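Local coordinates for protein benzoylformate decarboxylase (Mycobacterium smegmatis, PDB 4Q9D) that belongs to the thiamine pyrophosphate enzyme family and binds a magnesium ion in its C-terminal cofactor-binding domain, at residues Val375-Ser380 / Ala430-Gly435. Residues are numbered along the deposited sequence; the frame is centred on the assembly and turned at random.
With MG (magnesium ion), chain F; FMT (formic acid), chain H.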
ATOM      1  N   VAL B 375       3.299 -35.374   7.011  1.00 21.25           N
ATOM      2  CA  VAL B 375       3.133 -34.130   6.239  1.00 19.09           C
ATOM      3  C   VAL B 375       2.346 -34.467   4.976  1.00 20.33           C
ATOM      4  O   VAL B 375       2.692 -35.413   4.273  1.00 23.02           O
ATOM      5  CB  VAL B 375       4.492 -33.491   5.849  1.00 16.44           C
ATOM      6  CG1 VAL B 375       4.270 -32.278   4.953  1.00 18.88           C
ATOM      7  CG2 VAL B 375       5.254 -33.086   7.094  1.00 16.46           C
ATOM      8  N   MET B 376       1.291 -33.705   4.683  1.00 21.52           N
ATOM      9  CA  MET B 376       0.386 -34.074   3.592  1.00 20.06           C
ATOM     10  C   MET B 376       0.374 -33.010   2.510  1.00 24.56           C
ATOM     11  O   MET B 376       0.159 -31.836   2.797  1.00 19.71           O
ATOM     12  CB  MET B 376      -1.057 -34.213   4.121  1.00 20.29           C
ATOM     13  CG  MET B 376      -2.105 -34.417   2.992  1.00 25.63           C
ATOM     14  SD  MET B 376      -1.870 -36.042   2.177  1.00 34.09           S
ATOM     15  CE  MET B 376      -3.525 -36.309   1.509  1.00 29.92           C
ATOM     16  N   GLU B 377       0.572 -33.437   1.267  1.00 21.72           N
ATOM     17  CA  GLU B 377       0.486 -32.554   0.112  1.00 24.25           C
ATOM     18  C   GLU B 377       0.089 -33.377  -1.108  1.00 25.26           C
ATOM     19  O   GLU B 377       0.894 -33.590  -2.014  1.00 24.53           O
ATOM     20  CB  GLU B 377       1.822 -31.854  -0.133  1.00 21.18           C
ATOM     21  CG  GLU B 377       1.737 -30.666  -1.077  1.00 19.81           C
ATOM     22  CD  GLU B 377       2.802 -29.623  -0.799  1.00 23.58           C
ATOM     23  OE1 GLU B 377       3.764 -29.529  -1.589  1.00 23.10           O
ATOM     24  OE2 GLU B 377       2.675 -28.897   0.209  1.00 25.74           O
ATOM     25  N   SER B 378      -1.135 -33.888  -1.100  1.00 31.53           N
ATOM     26  CA  SER B 378      -1.625 -34.735  -2.179  1.00 27.01           C
ATOM     27  C   SER B 378      -3.137 -34.661  -2.156  1.00 30.83           C
ATOM     28  O   SER B 378      -3.804 -35.487  -1.533  1.00 28.91           O
ATOM     29  CB  SER B 378      -1.160 -36.178  -1.986  1.00 29.89           C
ATOM     30  OG  SER B 378      -1.649 -37.015  -3.020  1.00 34.76           O
ATOM     31  N   THR B 379      -3.672 -33.651  -2.827  1.00 33.76           N
ATOM     32  CA  THR B 379      -5.089 -33.311  -2.685  1.00 47.02           C
ATOM     33  C   THR B 379      -6.013 -34.394  -3.242  1.00 37.59           C
ATOM     34  O   THR B 379      -7.094 -34.630  -2.696  1.00 42.14           O
ATOM     35  CB  THR B 379      -5.410 -31.983  -3.367  1.00 49.48           C
ATOM     36  OG1 THR B 379      -4.848 -32.004  -4.678  1.00 57.17           O
ATOM     37  CG2 THR B 379      -4.798 -30.816  -2.577  1.00 48.89           C
ATOM     38  N   SER B 380      -5.573 -35.069  -4.303  1.00 31.12           N
ATOM     39  CA  SER B 380      -6.352 -36.164  -4.867  1.00 37.79           C
ATOM     40  C   SER B 380      -6.404 -37.362  -3.906  1.00 37.20           C
ATOM     41  O   SER B 380      -7.172 -38.283  -4.131  1.00 42.13           O
ATOM     42  CB  SER B 380      -5.835 -36.592  -6.260  1.00 33.14           C
ATOM     43  OG  SER B 380      -4.512 -37.105  -6.204  1.00 41.93           O
ATOM     44  N   ALA B 430       6.140 -37.915   4.612  1.00 22.22           N
ATOM     45  CA  ALA B 430       5.500 -36.898   3.809  1.00 24.28           C
ATOM     46  C   ALA B 430       4.931 -37.575   2.587  1.00 27.76           C
ATOM     47  O   ALA B 430       5.667 -38.186   1.816  1.00 28.23           O
ATOM     48  CB  ALA B 430       6.538 -35.787   3.402  1.00 20.01           C
ATOM     49  N   THR B 431       3.622 -37.477   2.406  1.00 20.40           N
ATOM     50  CA  THR B 431       3.014 -38.042   1.214  1.00 21.89           C
ATOM     51  C   THR B 431       2.672 -36.897   0.268  1.00 25.00           C
ATOM     52  O   THR B 431       1.813 -36.059   0.572  1.00 24.41           O
ATOM     53  CB  THR B 431       1.769 -38.911   1.551  1.00 24.97           C
ATOM     54  OG1 THR B 431       0.763 -38.081   2.139  1.00 26.31           O
ATOM     55  CG2 THR B 431       2.156 -40.036   2.548  1.00 19.95           C
ATOM     56  N   ILE B 432       3.347 -36.864  -0.875  1.00 18.21           N
ATOM     57  CA  ILE B 432       3.314 -35.703  -1.767  1.00 22.53           C
ATOM     58  C   ILE B 432       2.935 -36.123  -3.188  1.00 24.84           C
ATOM     59  O   ILE B 432       3.508 -37.083  -3.724  1.00 27.44           O
ATOM     60  CB  ILE B 432       4.731 -35.026  -1.828  1.00 25.18           C
ATOM     61  CG1 ILE B 432       5.327 -34.864  -0.427  1.00 23.03           C
ATOM     62  CG2 ILE B 432       4.664 -33.624  -2.493  1.00 19.50           C
ATOM     63  CD1 ILE B 432       4.585 -33.806   0.427  1.00 18.93           C
ATOM     64  N   GLY B 433       1.992 -35.425  -3.817  1.00 22.20           N
ATOM     65  CA  GLY B 433       1.688 -35.699  -5.223  1.00 18.65           C
ATOM     66  C   GLY B 433       2.902 -35.364  -6.111  1.00 23.86           C
ATOM     67  O   GLY B 433       3.773 -34.583  -5.709  1.00 21.97           O
ATOM     68  N   ASP B 434       2.973 -35.923  -7.322  1.00 19.77           N
ATOM     69  CA  ASP B 434       4.143 -35.699  -8.175  1.00 20.75           C
ATOM     70  C   ASP B 434       4.233 -34.255  -8.666  1.00 21.98           C
ATOM     71  O   ASP B 434       5.328 -33.735  -8.832  1.00 23.89           O
ATOM     72  CB  ASP B 434       4.259 -36.728  -9.347  1.00 18.57           C
ATOM     73  CG  ASP B 434       2.961 -36.891 -10.154  1.00 23.27           C
ATOM     74  OD1 ASP B 434       1.897 -36.413  -9.745  1.00 32.75           O
ATOM     75  OD2 ASP B 434       2.995 -37.527 -11.214  1.00 29.10           O
ATOM     76  N   GLY B 435       3.092 -33.617  -8.924  1.00 24.81           N
ATOM     77  CA  GLY B 435       3.097 -32.207  -9.301  1.00 24.11           C
ATOM     78  C   GLY B 435       3.571 -31.330  -8.140  1.00 21.29           C
ATOM     79  O   GLY B 435       4.450 -30.477  -8.300  1.00 23.03           O
TER
HETATM   80 MG    MG F 601      -0.389 -36.273  -9.468  1.00 32.01          MG
HETATM   81  C   FMT H 603      -0.325 -33.541  -7.303  1.00 31.96           C
HETATM   82  O1  FMT H 603       0.305 -32.730  -6.634  1.00 36.69           O
HETATM   83  O2  FMT H 603       0.098 -33.998  -8.358  1.00 34.28           O
HETATM   84  O   HOH W   1      -0.146 -37.657  -7.505  1.00 31.72           O
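V375, E377 and T431 bury the most surface where two parallel strands, 375-377 and 430-433, run side by side through the C-terminal thiamine pyrophosphate-binding domain. V375 O accepts a hydrogen bond from T431 N (2.9 Å). E377 N gives one to T431 O (3.0 Å). E377 O accepts one from G433 N (2.8 Å), so both backbone polar groups of E377 are spent in this ladder. Beta-branched and apolar, V375 suits a buried strand, its CB lying 3.9 Å from A430 CB. On the same face, I432 brings CD1 to 3.4 Å from CB of E377, whose chain, extended beyond CG, carries the carboxylate away to G406 N and G408 N, which satisfy its buried oxygens. T431, beta-branched and so suited to a strand, turns to the other face, where OG1 sits 3.3 Å from M376 SD and its buried hydroxyl hydrogen-bonds Y361 OH. At the strand's C-terminal end G433, without a side chain, leaves room for the formic acid; just beyond, D434 OD1 binds magnesium (2.3 Å) together with N461 OD1 and the backbone O of E463. Helix 408-421 packs against V375 and I432, helix 357-367 against M376 and T431, while strands 397-399 and 454-460 continue the sheet on either side.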